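Local coordinates for lipoprotein (Actinomyces odontolyticus, PDB 3UP9) that probably binds L-methionine as a membrane-anchored lipoprotein of the NlpA family, with a selenomethionine bound in its pocket, at residues T23-N28 and K221-D226. Numbering follows the deposited sequence. Where two conformers were deposited one is given.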
# COMPACT_ATOMS: atom_id res chain seq x y z
N THR A 23 0.36 -12.86 -10.60
CA THR A 23 1.10 -13.89 -11.30
C THR A 23 0.41 -15.24 -10.98
O THR A 23 0.17 -16.02 -11.90
CB THR A 23 2.60 -13.83 -10.95
OG1 THR A 23 3.13 -12.57 -11.38
CG2 THR A 23 3.40 -14.97 -11.64
N TYR A 24 -0.00 -15.46 -9.71
CA TYR A 24 -0.82 -16.61 -9.38
C TYR A 24 -2.05 -16.67 -10.30
O TYR A 24 -2.33 -17.68 -10.94
CB TYR A 24 -1.21 -16.65 -7.90
CG TYR A 24 -2.25 -17.69 -7.64
CD1 TYR A 24 -1.91 -19.02 -7.57
CD2 TYR A 24 -3.57 -17.35 -7.60
CE1 TYR A 24 -2.88 -19.99 -7.34
CE2 TYR A 24 -4.54 -18.30 -7.44
CZ TYR A 24 -4.21 -19.61 -7.29
OH TYR A 24 -5.22 -20.53 -7.14
N ILE A 25 -2.75 -15.55 -10.41
CA ILE A 25 -3.95 -15.47 -11.25
C ILE A 25 -3.58 -15.78 -12.71
O ILE A 25 -4.19 -16.58 -13.38
CB ILE A 25 -4.66 -14.10 -11.17
CG1 ILE A 25 -5.29 -13.91 -9.80
CG2 ILE A 25 -5.68 -13.95 -12.29
CD1 ILE A 25 -5.78 -12.50 -9.48
N ASN A 26 -2.57 -15.11 -13.22
CA ASN A 26 -2.18 -15.38 -14.58
C ASN A 26 -1.87 -16.85 -14.87
O ASN A 26 -2.23 -17.40 -15.90
CB ASN A 26 -0.98 -14.50 -14.95
CG ASN A 26 -0.89 -14.29 -16.44
OD1 ASN A 26 -1.92 -14.08 -17.09
ND2 ASN A 26 0.32 -14.35 -16.98
N ASP A 27 -1.17 -17.49 -13.97
CA ASP A 27 -0.64 -18.80 -14.26
C ASP A 27 -1.69 -19.85 -13.94
O ASP A 27 -1.58 -20.96 -14.43
CB ASP A 27 0.60 -19.10 -13.41
CG ASP A 27 1.82 -18.22 -13.76
OD1 ASP A 27 1.88 -17.53 -14.80
OD2 ASP A 27 2.77 -18.27 -12.95
N ASN A 28 -2.64 -19.52 -13.06
CA ASN A 28 -3.59 -20.55 -12.59
C ASN A 28 -5.04 -20.38 -13.04
O ASN A 28 -5.72 -21.39 -13.29
CB ASN A 28 -3.47 -20.70 -11.08
CG ASN A 28 -2.17 -21.32 -10.69
OD1 ASN A 28 -2.03 -22.51 -10.73
ND2 ASN A 28 -1.21 -20.52 -10.38
N LYS A 221 -13.29 -10.22 -10.60
CA LYS A 221 -13.89 -11.43 -10.07
C LYS A 221 -12.79 -12.44 -9.63
O LYS A 221 -12.84 -12.96 -8.51
CB LYS A 221 -14.91 -11.99 -11.06
CG LYS A 221 -15.45 -13.36 -10.72
CD LYS A 221 -16.92 -13.54 -11.07
CE LYS A 221 -17.45 -14.83 -10.40
NZ LYS A 221 -18.76 -14.68 -9.68
N LEU A 222 -11.72 -12.61 -10.45
CA LEU A 222 -10.61 -13.51 -10.09
C LEU A 222 -9.84 -13.07 -8.80
O LEU A 222 -9.52 -13.90 -7.92
CB LEU A 222 -9.66 -13.74 -11.30
CG LEU A 222 -10.24 -14.35 -12.58
CD1 LEU A 222 -9.15 -14.41 -13.64
CD2 LEU A 222 -10.92 -15.70 -12.37
N LEU A 223 -9.58 -11.76 -8.68
CA LEU A 223 -8.93 -11.17 -7.50
C LEU A 223 -9.72 -11.33 -6.19
O LEU A 223 -9.14 -11.23 -5.13
CB LEU A 223 -8.64 -9.69 -7.73
CG LEU A 223 -7.35 -9.28 -8.42
CD1 LEU A 223 -7.48 -7.83 -8.89
CD2 LEU A 223 -6.15 -9.46 -7.50
N HIS A 224 -11.04 -11.53 -6.28
CA HIS A 224 -11.90 -11.76 -5.11
C HIS A 224 -12.43 -13.13 -5.06
O HIS A 224 -13.45 -13.37 -4.49
CB HIS A 224 -13.07 -10.81 -5.07
CG HIS A 224 -12.66 -9.44 -4.82
ND1 HIS A 224 -12.15 -8.68 -5.78
CD2 HIS A 224 -12.62 -8.70 -3.65
CE1 HIS A 224 -11.81 -7.50 -5.27
NE2 HIS A 224 -12.11 -7.50 -3.97
N SER A 225 -11.70 -14.07 -5.65
CA SER A 225 -12.05 -15.48 -5.60
C SER A 225 -11.52 -16.16 -4.35
O SER A 225 -10.65 -15.64 -3.67
CB SER A 225 -11.50 -16.22 -6.83
OG SER A 225 -10.08 -16.23 -6.85
N ASP A 226 -12.04 -17.37 -4.08
CA ASP A 226 -11.62 -18.21 -2.96
C ASP A 226 -10.18 -18.67 -3.22
O ASP A 226 -9.37 -18.79 -2.30
CB ASP A 226 -12.55 -19.43 -2.80
CG ASP A 226 -12.72 -19.86 -1.34
OD1 ASP A 226 -11.79 -20.46 -0.75
OD2 ASP A 226 -13.82 -19.60 -0.78
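Ile-25 and Leu-222 bring the last turns of two helices together, their CA atoms 7.0 Å apart. The chain leaves helical geometry at His-224, and Ser-225 then N-caps the helix that follows. The contact itself is wholly apolar. Ile-25, branched at CB, reaches both leucines at once: with CG2 anti to the backbone N and CG1 beside it (chi1 -69°), its two arms diverge. Leucine suits both facing positions because its forked end offers methyls to these arms. Ile-25 CG2 meets Leu-222 CD1 at 3.8 Å, while Ile-25 CD1 runs out to within 3.6 Å of Leu-223 CD2, the latter two side chains crossing at roughly a right angle. Cutting Ile-25 back to an alanine removes both arms and is likely to open a gap facing the leucines. Leu-222 O accepts from Ser-225 N and, at 2.6 Å, from Ser-225 OG; this short side chain's hydroxyl also accepts from Val-228 N, which is why serine suits an N-cap. Beyond the two leucines, Ile-25 also packs on Leu-37 of strand 35-41 and Val-228 of helix 226-235, whose Tyr-231 stacks on Tyr-24; the end of helix 15-28 thus packs against strand 35-41 and the consecutive helices 213-223 and 226-235.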